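Local coordinates for protein F420-reducing hydrogenase, subunit beta (Methanothermobacter marburgensis, PDB 4OMF) that carries the FAD and a [4Fe-4S] cluster of the F420-reducing hydrogenase and probably passes electrons from hydrogen to coenzyme F420, at residues Met84-Lys87 against Ala88-Gln91; Cys104-Met107 against Gly108-Met112; Ser142-Thr145 against Phe146-Lys150. One frame throughout, in Å; residues are numbered along the deposited sequence. Where two conformers were deposited one is given.

Overall arrangement
The three contacts follow one another along the chain, each a turn or two of one helix. Contact 1 lies on the short helix 85-89 and contact 2 on helix 103-114; strand 97-101 of the large mixed sheet comes between them in sequence. Their centres are about 16 Å apart and they touch, L85 CD1 packing on I109 CG1 at 3.6 Å. Contact 3, on helix 140-150, stands apart against the small three-stranded sheet, about 30 Å from contact 2 and 34 Å from contact 1, centre to centre. All three place side chains against other protein chains of the assembly; contact 2 in addition holds C104, a ligand of the iron-sulfur cluster.

Contact 1. Residues Met84-Lys87 against Ala88-Gln91; sequences MLKK and AVRQ
The weakly bonded helix 85-89, just ahead of strand 97-101 of the large mixed sheet, carries this contact, in which K86 and R90 meet one turn apart. Its turns mix an i to i+4 bond, from A88 N to M84 O at 3.1 Å, with i to i+3 bonds, from V89 N to K86 O at 3.0 Å and from R90 N to K87 O; R90 N also makes a weak bond to K86 O. The K86 chain leaves with CG anti to the backbone N (chi1 -169°), which sets its methylenes under the R90 guanidinium: CG sits 3.8 Å below one face, over the centre, and CD lies 3.7 Å from NH2. Both charges find acidic mates on another protein's chain, which bridges to K86 NZ and to R90 NH2. R90 NE bonds to the backbone of that chain, and NH2 also to R120 O. With an alanine here, the acidic side chain bridged to R90 NH2, the backbone bonded to NE and R120 O would probably all lose their donor, and the K86 methylenes their cover. V89 turns CG2 back over K86 O, 3.2 Å away. Farther round, K87 NZ makes a salt bridge, and Q91 NE2 a hydrogen bond, with acidic side chains of another protein's chain. These two side chains cross at about a right angle, K87 CE 3.3 Å from Q91 OE1.

Contact 2. Residues Cys104-Met107 against Gly108-Met112; sequences CQTM and GIRKM. With SF4 (iron/sulfur cluster), chain N; KEN (N,N-dimethylmethanamine), chain P.
R110 and T106 lie side by side on helix 103-114, one turn apart and pointing the same way. From R110 CB, 3.6 Å from T106 O, the chain passes to CG, which rests 3.3 Å from that same oxygen and alongside T106 CG2. The oxygen itself takes the R110 N-H at 2.9 Å. A bend at chi2 (-50°) then carries the chain away from the helix, where NE bonds to L202 O and NH1 forms a salt bridge with D204. At the tip, NH2 bonds to Q113 OE1 and lies 3.0 Å from CC1 of the bound N,N-dimethylmethanamine, which sits at the edge of the guanidinium in its plane. With several partners, the guanidinium has little freedom to turn. Two turns back, C104 SG binds FE1 of the iron-sulfur cluster at 2.4 Å. G108 N bonds to C104 O at 3.2 Å, tying the ligand residue into the helix. I109 lays CG1 over Q105 O at 3.3 Å. The helix makes the crossover of a beta-alpha-beta unit: T106 and I109 pack on strands 97-101 and 126-132, while M107 and K111 face another protein's chain.

Contact 3. Residues Ser142-Thr145 against Phe146-Lys150; sequences SLQT and FICEK
Helix 140-150, lying against the three-stranded antiparallel sheet, widens into a pi-type turn at its end, and F146 folds its ring back over the preceding turn. With CG anti to its own carbonyl carbon (chi1 -55°), the ring comes to lie beneath S142 O, which stands 3.3 Å from the ring plane, over its centre. That same oxygen accepts the F146 N-H at 3.0 Å, and the ring merely packs against it. L143 crosses the ring obliquely, its CD2 branch 4.0 Å from F146 CD1. The ring also makes edge-to-face contacts with F138, F168 and Y187, fixing it in an aromatic cluster beside the small sheet. I147 runs CG1 and then CD1 past L143 O, the oxygen its N-H bonds to, and goes on to V170 of strand 167-171. C148 N bonds to Q144 O at 2.7 Å, and its CB rests near the same oxygen. Beyond it the regular pattern slips: E149 N makes weak bonds to both Q144 O and T145 O. The E149 chain bends at chi2 (-69°), and its OE2 bonds to a polar side chain of another protein's chain. K150 passes CB and CG by T145 O (3.6 Å each), then leads away and bends at chi4, its NZ bridging to E183. The pi-type turn closes where K150 N bonds to T145 O at 2.8 Å, nearly straight at 176°.

Contact 1. Residues Met84-Lys87 against Ala88-Gln91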
ATOM      1  N   MET C  84      -5.794 -11.501  19.158  1.00 16.65           N
ATOM      2  CA  MET C  84      -4.819 -11.546  20.254  1.00 19.27           C
ATOM      3  C   MET C  84      -4.250 -12.942  20.545  1.00 14.95           C
ATOM      4  O   MET C  84      -3.390 -13.080  21.401  1.00 17.60           O
ATOM      5  CB  MET C  84      -5.445 -11.000  21.545  1.00 19.17           C
ATOM      6  CG  MET C  84      -5.853  -9.537  21.461  1.00 21.10           C
ATOM      7  SD  MET C  84      -4.400  -8.489  21.317  1.00 37.52           S
ATOM      8  CE  MET C  84      -3.528  -8.997  22.803  1.00 31.38           C
ATOM      9  N   LEU C  85      -4.746 -13.962  19.851  1.00 16.33           N
ATOM     10  CA  LEU C  85      -4.305 -15.336  20.103  1.00 16.07           C
ATOM     11  C   LEU C  85      -2.807 -15.522  19.890  1.00 16.97           C
ATOM     12  O   LEU C  85      -2.162 -16.235  20.655  1.00 18.54           O
ATOM     13  CB  LEU C  85      -5.077 -16.327  19.221  1.00 15.14           C
ATOM     14  CG  LEU C  85      -6.575 -16.443  19.510  1.00 19.74           C
ATOM     15  CD1 LEU C  85      -7.179 -17.456  18.542  1.00 20.75           C
ATOM     16  CD2 LEU C  85      -6.878 -16.856  20.952  1.00 18.60           C
ATOM     17  N   LYS C  86      -2.223 -14.893  18.872  1.00 19.48           N
ATOM     18  CA  LYS C  86      -0.786 -15.143  18.698  1.00 20.85           C
ATOM     19  C   LYS C  86       0.050 -14.359  19.713  1.00 16.31           C
ATOM     20  O   LYS C  86       1.008 -14.917  20.236  1.00 17.79           O
ATOM     21  CB  LYS C  86      -0.272 -14.847  17.287  1.00 27.48           C
ATOM     22  CG  LYS C  86       1.190 -15.417  17.112  1.00 25.15           C
ATOM     23  CD  LYS C  86       1.922 -14.832  15.934  1.00 25.66           C
ATOM     24  CE  LYS C  86       1.291 -15.293  14.644  1.00 19.58           C
ATOM     25  NZ  LYS C  86       1.730 -14.428  13.507  1.00 19.69           N
ATOM     26  N   LYS C  87      -0.291 -13.105  20.001  1.00 19.44           N
ATOM     27  CA  LYS C  87       0.406 -12.376  21.062  1.00 17.92           C
ATOM     28  C   LYS C  87       0.408 -13.215  22.368  1.00 17.12           C
ATOM     29  O   LYS C  87       1.388 -13.248  23.130  1.00 17.47           O
ATOM     30  CB  LYS C  87      -0.246 -11.015  21.313  1.00 24.17           C
ATOM     31  CG  LYS C  87       0.505 -10.149  22.316  1.00 35.96           C
ATOM     32  CD  LYS C  87       1.661  -9.400  21.655  1.00 41.49           C
ATOM     33  CE  LYS C  87       2.570  -8.680  22.669  1.00 46.15           C
ATOM     34  NZ  LYS C  87       1.821  -7.893  23.681  1.00 51.53           N
ATOM     35  N   ALA C  88      -0.706 -13.886  22.617  1.00 16.36           N
ATOM     36  CA  ALA C  88      -0.863 -14.641  23.853  1.00 14.77           C
ATOM     37  C   ALA C  88       0.170 -15.755  23.967  1.00 15.85           C
ATOM     38  O   ALA C  88       0.645 -16.035  25.060  1.00 17.01           O
ATOM     39  CB  ALA C  88      -2.291 -15.203  23.951  1.00 17.39           C
ATOM     40  N   VAL C  89       0.582 -16.336  22.842  1.00 14.89           N
ATOM     41  CA  VAL C  89       1.549 -17.437  22.917  1.00 15.14           C
ATOM     42  C   VAL C  89       2.982 -16.954  22.638  1.00 15.35           C
ATOM     43  O   VAL C  89       3.936 -17.740  22.719  1.00 17.56           O
ATOM     44  CB  VAL C  89       1.178 -18.584  21.962  1.00 15.65           C
ATOM     45  CG1 VAL C  89      -0.208 -19.183  22.339  1.00 17.00           C
ATOM     46  CG2 VAL C  89       1.204 -18.128  20.496  1.00 16.00           C
ATOM     47  N   ARG C  90       3.144 -15.670  22.324  1.00 15.63           N
ATOM     48  CA  ARG C  90       4.495 -15.122  22.182  1.00 16.13           C
ATOM     49  C   ARG C  90       4.905 -14.440  23.482  1.00 15.90           C
ATOM     50  O   ARG C  90       5.300 -15.126  24.418  1.00 16.17           O
ATOM     51  CB  ARG C  90       4.579 -14.192  20.975  1.00 15.45           C
ATOM     52  CG  ARG C  90       4.191 -14.919  19.662  1.00 15.23           C
ATOM     53  CD  ARG C  90       5.203 -15.985  19.240  1.00 17.29           C
ATOM     54  NE  ARG C  90       5.055 -16.248  17.807  1.00 16.30           N
ATOM     55  CZ  ARG C  90       4.538 -17.362  17.292  1.00 20.26           C
ATOM     56  NH1 ARG C  90       4.147 -18.359  18.079  1.00 20.10           N
ATOM     57  NH2 ARG C  90       4.440 -17.484  15.979  1.00 15.27           N
ATOM     58  N   GLN C  91       4.802 -13.110  23.570  1.00 15.92           N
ATOM     59  CA  GLN C  91       5.347 -12.434  24.748  1.00 16.77           C
ATOM     60  C   GLN C  91       4.633 -12.799  26.044  1.00 16.42           C
ATOM     61  O   GLN C  91       5.237 -12.703  27.111  1.00 16.87           O
ATOM     62  CB  GLN C  91       5.328 -10.905  24.568  1.00 16.41           C
ATOM     63  CG  GLN C  91       6.390 -10.385  23.589  1.00 18.01           C
ATOM     64  CD  GLN C  91       5.962 -10.454  22.131  1.00 21.96           C
ATOM     65  OE1 GLN C  91       4.848 -10.865  21.801  1.00 20.06           O
ATOM     66  NE2 GLN C  91       6.863 -10.058  21.247  1.00 26.60           N
TER

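Contact 2. Residues Cys104-Met107 against Gly108-Met112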
ATOM      1  N   CYS C 104     -18.412 -16.969  14.073  1.00 18.00           N
ATOM      2  CA  CYS C 104     -17.502 -16.641  12.968  1.00 19.28           C
ATOM      3  C   CYS C 104     -16.050 -16.585  13.451  1.00 21.71           C
ATOM      4  O   CYS C 104     -15.134 -16.930  12.709  1.00 18.41           O
ATOM      5  CB  CYS C 104     -17.890 -15.319  12.299  1.00 16.70           C
ATOM      6  SG  CYS C 104     -17.972 -13.923  13.437  1.00 19.91           S
ATOM      7  N   GLN C 105     -15.833 -16.151  14.688  1.00 16.91           N
ATOM      8  CA  GLN C 105     -14.481 -16.177  15.241  1.00 15.35           C
ATOM      9  C   GLN C 105     -14.023 -17.606  15.449  1.00 16.02           C
ATOM     10  O   GLN C 105     -12.862 -17.928  15.181  1.00 14.94           O
ATOM     11  CB  GLN C 105     -14.407 -15.398  16.547  1.00 18.52           C
ATOM     12  CG  GLN C 105     -14.482 -13.881  16.322  1.00 19.27           C
ATOM     13  CD  GLN C 105     -14.700 -13.117  17.607  1.00 29.31           C
ATOM     14  OE1 GLN C 105     -14.749 -13.699  18.700  1.00 34.74           O
ATOM     15  NE2 GLN C 105     -14.889 -11.813  17.485  1.00 30.89           N
ATOM     16  N   THR C 106     -14.924 -18.471  15.911  1.00 14.27           N
ATOM     17  CA  THR C 106     -14.604 -19.879  16.062  0.66 18.34           C
ATOM     18  C   THR C 106     -14.153 -20.446  14.708  1.00 19.08           C
ATOM     19  O   THR C 106     -13.259 -21.267  14.642  1.00 17.01           O
ATOM     20  CB  THR C 106     -15.817 -20.646  16.629  0.66 19.04           C
ATOM     21  OG1 THR C 106     -16.162 -20.090  17.906  0.66 18.62           O
ATOM     22  CG2 THR C 106     -15.519 -22.115  16.810  0.66 17.64           C
ATOM     23  N   MET C 107     -14.779 -19.989  13.622  1.00 18.27           N
ATOM     24  CA  MET C 107     -14.410 -20.480  12.294  1.00 19.35           C
ATOM     25  C   MET C 107     -12.993 -20.083  11.867  1.00 19.30           C
ATOM     26  O   MET C 107     -12.243 -20.895  11.332  1.00 16.82           O
ATOM     27  CB  MET C 107     -15.414 -19.988  11.255  1.00 18.02           C
ATOM     28  CG  MET C 107     -16.786 -20.573  11.502  1.00 21.20           C
ATOM     29  SD  MET C 107     -18.020 -19.872  10.375  1.00 29.06           S
ATOM     30  CE  MET C 107     -19.471 -19.961  11.391  1.00 37.51           C
ATOM     31  N   GLY C 108     -12.630 -18.831  12.086  1.00 17.69           N
ATOM     32  CA  GLY C 108     -11.282 -18.404  11.795  1.00 16.09           C
ATOM     33  C   GLY C 108     -10.266 -19.198  12.588  1.00 17.19           C
ATOM     34  O   GLY C 108      -9.218 -19.567  12.058  1.00 17.32           O
ATOM     35  N   ILE C 109     -10.560 -19.450  13.868  1.00 16.86           N
ATOM     36  CA  ILE C 109      -9.655 -20.235  14.713  1.00 15.21           C
ATOM     37  C   ILE C 109      -9.506 -21.690  14.225  1.00 16.49           C
ATOM     38  O   ILE C 109      -8.401 -22.206  14.150  1.00 15.92           O
ATOM     39  CB  ILE C 109     -10.136 -20.229  16.205  1.00 17.20           C
ATOM     40  CG1 ILE C 109     -10.072 -18.801  16.770  1.00 16.74           C
ATOM     41  CG2 ILE C 109      -9.343 -21.242  17.062  1.00 19.75           C
ATOM     42  CD1 ILE C 109     -10.806 -18.645  18.090  1.00 20.10           C
ATOM     43  N   ARG C 110     -10.616 -22.346  13.908  1.00 15.18           N
ATOM     44  CA  ARG C 110     -10.573 -23.756  13.516  1.00 16.56           C
ATOM     45  C   ARG C 110      -9.910 -23.872  12.141  1.00 18.60           C
ATOM     46  O   ARG C 110      -9.193 -24.840  11.863  1.00 18.20           O
ATOM     47  CB  ARG C 110     -11.983 -24.376  13.494  1.00 16.54           C
ATOM     48  CG  ARG C 110     -12.672 -24.491  14.856  1.00 16.36           C
ATOM     49  CD  ARG C 110     -11.793 -25.146  15.911  1.00 19.27           C
ATOM     50  NE  ARG C 110     -12.597 -25.622  17.036  1.00 17.39           N
ATOM     51  CZ  ARG C 110     -12.087 -26.033  18.191  1.00 18.78           C
ATOM     52  NH1 ARG C 110     -12.887 -26.441  19.168  1.00 19.80           N
ATOM     53  NH2 ARG C 110     -10.773 -26.010  18.383  1.00 21.64           N
ATOM     54  N   LYS C 111     -10.151 -22.880  11.285  1.00 17.81           N
ATOM     55  CA  LYS C 111      -9.500 -22.862   9.982  1.00 16.24           C
ATOM     56  C   LYS C 111      -7.996 -22.742  10.170  1.00 16.16           C
ATOM     57  O   LYS C 111      -7.229 -23.402   9.475  1.00 18.19           O
ATOM     58  CB  LYS C 111     -10.012 -21.704   9.098  1.00 17.47           C
ATOM     59  CG  LYS C 111      -9.324 -21.646   7.721  1.00 17.60           C
ATOM     60  CD  LYS C 111      -9.941 -20.600   6.816  1.00 16.74           C
ATOM     61  CE  LYS C 111      -9.072 -20.423   5.579  1.00 16.72           C
ATOM     62  NZ  LYS C 111      -9.628 -19.384   4.615  1.00 17.45           N
ATOM     63  N   MET C 112      -7.578 -21.918  11.129  1.00 16.78           N
ATOM     64  CA  MET C 112      -6.157 -21.757  11.392  1.00 18.79           C
ATOM     65  C   MET C 112      -5.555 -23.068  11.880  1.00 19.37           C
ATOM     66  O   MET C 112      -4.457 -23.441  11.453  1.00 17.06           O
ATOM     67  CB  MET C 112      -5.909 -20.640  12.426  1.00 18.75           C
ATOM     68  CG  MET C 112      -4.464 -20.567  12.944  1.00 15.95           C
ATOM     69  SD  MET C 112      -4.165 -21.569  14.434  1.00 20.01           S
ATOM     70  CE  MET C 112      -5.274 -20.759  15.622  1.00 18.39           C
TER
HETATM   71 FE1  SF4 N 401     -20.324 -13.541  13.289  1.00 18.03          FE
HETATM   72 FE2  SF4 N 401     -22.368 -14.932  12.338  1.00 18.51          FE
HETATM   73 FE3  SF4 N 401     -22.497 -12.266  12.319  1.00 18.06          FE
HETATM   74 FE4  SF4 N 401     -22.625 -13.534  14.690  1.00 19.02          FE
HETATM   75  S1  SF4 N 401     -24.188 -13.686  12.979  1.00 17.99           S
HETATM   76  S2  SF4 N 401     -21.289 -11.701  14.194  1.00 17.14           S
HETATM   77  S3  SF4 N 401     -21.326 -15.351  14.320  1.00 17.38           S
HETATM   78  S4  SF4 N 401     -21.038 -13.544  11.095  1.00 19.33           S
HETATM   79  CA1 KEN P 403     -10.147 -29.172  21.128  1.00 39.06           C
HETATM   80  CB1 KEN P 403      -8.246 -28.068  19.910  1.00 45.87           C
HETATM   81  CC1 KEN P 403      -9.837 -26.660  21.159  1.00 30.60           C
HETATM   82  NE1 KEN P 403      -9.153 -28.012  21.120  1.00 43.21           N

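Contact 3. Residues Ser142-Thr145 against Phe146-Lys150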
ATOM      1  N   SER C 142     -24.335   1.873  15.487  1.00 16.36           N
ATOM      2  CA  SER C 142     -25.676   1.318  15.542  1.00 16.51           C
ATOM      3  C   SER C 142     -26.126   1.182  16.987  1.00 18.53           C
ATOM      4  O   SER C 142     -27.253   1.520  17.308  1.00 17.73           O
ATOM      5  CB  SER C 142     -25.743  -0.039  14.840  1.00 17.89           C
ATOM      6  OG  SER C 142     -25.690   0.165  13.439  1.00 18.69           O
ATOM      7  N   LEU C 143     -25.247   0.701  17.866  1.00 16.69           N
ATOM      8  CA  LEU C 143     -25.619   0.678  19.292  1.00 17.47           C
ATOM      9  C   LEU C 143     -25.963   2.076  19.783  1.00 17.77           C
ATOM     10  O   LEU C 143     -26.943   2.262  20.508  1.00 17.17           O
ATOM     11  CB  LEU C 143     -24.514   0.084  20.153  1.00 16.97           C
ATOM     12  CG  LEU C 143     -24.246  -1.409  20.022  1.00 17.39           C
ATOM     13  CD1 LEU C 143     -23.262  -1.832  21.132  1.00 20.22           C
ATOM     14  CD2 LEU C 143     -25.549  -2.186  20.117  1.00 23.98           C
ATOM     15  N   GLN C 144     -25.183   3.069  19.364  1.00 18.67           N
ATOM     16  CA  GLN C 144     -25.483   4.442  19.747  1.00 17.37           C
ATOM     17  C   GLN C 144     -26.848   4.899  19.246  1.00 18.50           C
ATOM     18  O   GLN C 144     -27.563   5.599  19.962  1.00 20.24           O
ATOM     19  CB  GLN C 144     -24.389   5.392  19.238  1.00 19.77           C
ATOM     20  CG  GLN C 144     -23.128   5.346  20.072  1.00 21.04           C
ATOM     21  CD  GLN C 144     -22.021   6.161  19.462  1.00 23.19           C
ATOM     22  OE1 GLN C 144     -21.815   6.117  18.250  1.00 21.33           O
ATOM     23  NE2 GLN C 144     -21.302   6.929  20.294  1.00 23.37           N
ATOM     24  N   THR C 145     -27.207   4.524  18.019  1.00 20.10           N
ATOM     25  CA  THR C 145     -28.544   4.852  17.514  1.00 18.05           C
ATOM     26  C   THR C 145     -29.628   4.243  18.411  1.00 18.20           C
ATOM     27  O   THR C 145     -30.577   4.926  18.780  1.00 19.39           O
ATOM     28  CB  THR C 145     -28.773   4.359  16.070  1.00 21.79           C
ATOM     29  OG1 THR C 145     -27.859   5.023  15.188  1.00 21.57           O
ATOM     30  CG2 THR C 145     -30.213   4.691  15.616  1.00 18.58           C
ATOM     31  N   PHE C 146     -29.459   2.976  18.781  1.00 17.85           N
ATOM     32  CA  PHE C 146     -30.432   2.332  19.660  1.00 18.18           C
ATOM     33  C   PHE C 146     -30.528   3.080  20.982  1.00 22.25           C
ATOM     34  O   PHE C 146     -31.619   3.420  21.432  1.00 20.50           O
ATOM     35  CB  PHE C 146     -30.066   0.866  19.939  1.00 20.08           C
ATOM     36  CG  PHE C 146     -29.879   0.025  18.697  1.00 21.52           C
ATOM     37  CD1 PHE C 146     -29.159  -1.151  18.752  1.00 22.64           C
ATOM     38  CD2 PHE C 146     -30.435   0.404  17.488  1.00 17.55           C
ATOM     39  CE1 PHE C 146     -28.979  -1.931  17.616  1.00 25.41           C
ATOM     40  CE2 PHE C 146     -30.247  -0.365  16.355  1.00 17.93           C
ATOM     41  CZ  PHE C 146     -29.525  -1.531  16.420  1.00 19.42           C
ATOM     42  N   ILE C 147     -29.369   3.344  21.589  1.00 19.13           N
ATOM     43  CA  ILE C 147     -29.292   3.760  23.000  1.00 18.71           C
ATOM     44  C   ILE C 147     -29.364   5.279  23.191  1.00 22.04           C
ATOM     45  O   ILE C 147     -30.111   5.762  24.037  1.00 20.14           O
ATOM     46  CB  ILE C 147     -27.990   3.209  23.636  1.00 20.91           C
ATOM     47  CG1 ILE C 147     -28.100   1.687  23.787  1.00 21.89           C
ATOM     48  CG2 ILE C 147     -27.681   3.898  24.971  1.00 22.21           C
ATOM     49  CD1 ILE C 147     -26.775   0.971  23.981  1.00 21.29           C
ATOM     50  N   CYS C 148     -28.605   6.022  22.387  1.00 21.46           N
ATOM     51  CA  CYS C 148     -28.542   7.473  22.526  1.00 20.20           C
ATOM     52  C   CYS C 148     -29.661   8.203  21.796  1.00 24.96           C
ATOM     53  O   CYS C 148     -30.075   9.279  22.225  1.00 29.05           O
ATOM     54  CB  CYS C 148     -27.192   8.002  22.037  1.00 19.83           C
ATOM     55  SG  CYS C 148     -25.764   7.264  22.840  1.00 25.87           S
ATOM     56  N   GLU C 149     -30.131   7.635  20.690  1.00 19.53           N
ATOM     57  CA  GLU C 149     -31.113   8.327  19.857  1.00 25.97           C
ATOM     58  C   GLU C 149     -32.510   7.759  20.109  1.00 26.28           C
ATOM     59  O   GLU C 149     -33.382   8.482  20.575  1.00 25.08           O
ATOM     60  CB  GLU C 149     -30.742   8.225  18.374  1.00 22.50           C
ATOM     61  CG  GLU C 149     -29.314   8.674  18.078  1.00 22.27           C
ATOM     62  CD  GLU C 149     -29.096  10.174  18.254  1.00 26.04           C
ATOM     63  OE1 GLU C 149     -27.971  10.560  18.614  1.00 31.53           O
ATOM     64  OE2 GLU C 149     -30.028  10.968  18.010  1.00 25.66           O
ATOM     65  N   LYS C 150     -32.727   6.476  19.815  1.00 19.83           N
ATOM     66  CA  LYS C 150     -34.070   5.920  19.982  1.00 21.01           C
ATOM     67  C   LYS C 150     -34.533   5.900  21.445  1.00 24.57           C
ATOM     68  O   LYS C 150     -35.664   6.290  21.757  1.00 25.71           O
ATOM     69  CB  LYS C 150     -34.143   4.508  19.401  1.00 24.02           C
ATOM     70  CG  LYS C 150     -33.989   4.471  17.881  1.00 25.62           C
ATOM     71  CD  LYS C 150     -33.927   3.056  17.367  1.00 29.73           C
ATOM     72  CE  LYS C 150     -34.256   2.980  15.882  1.00 36.08           C
ATOM     73  NZ  LYS C 150     -35.731   3.095  15.612  1.00 34.20           N
TER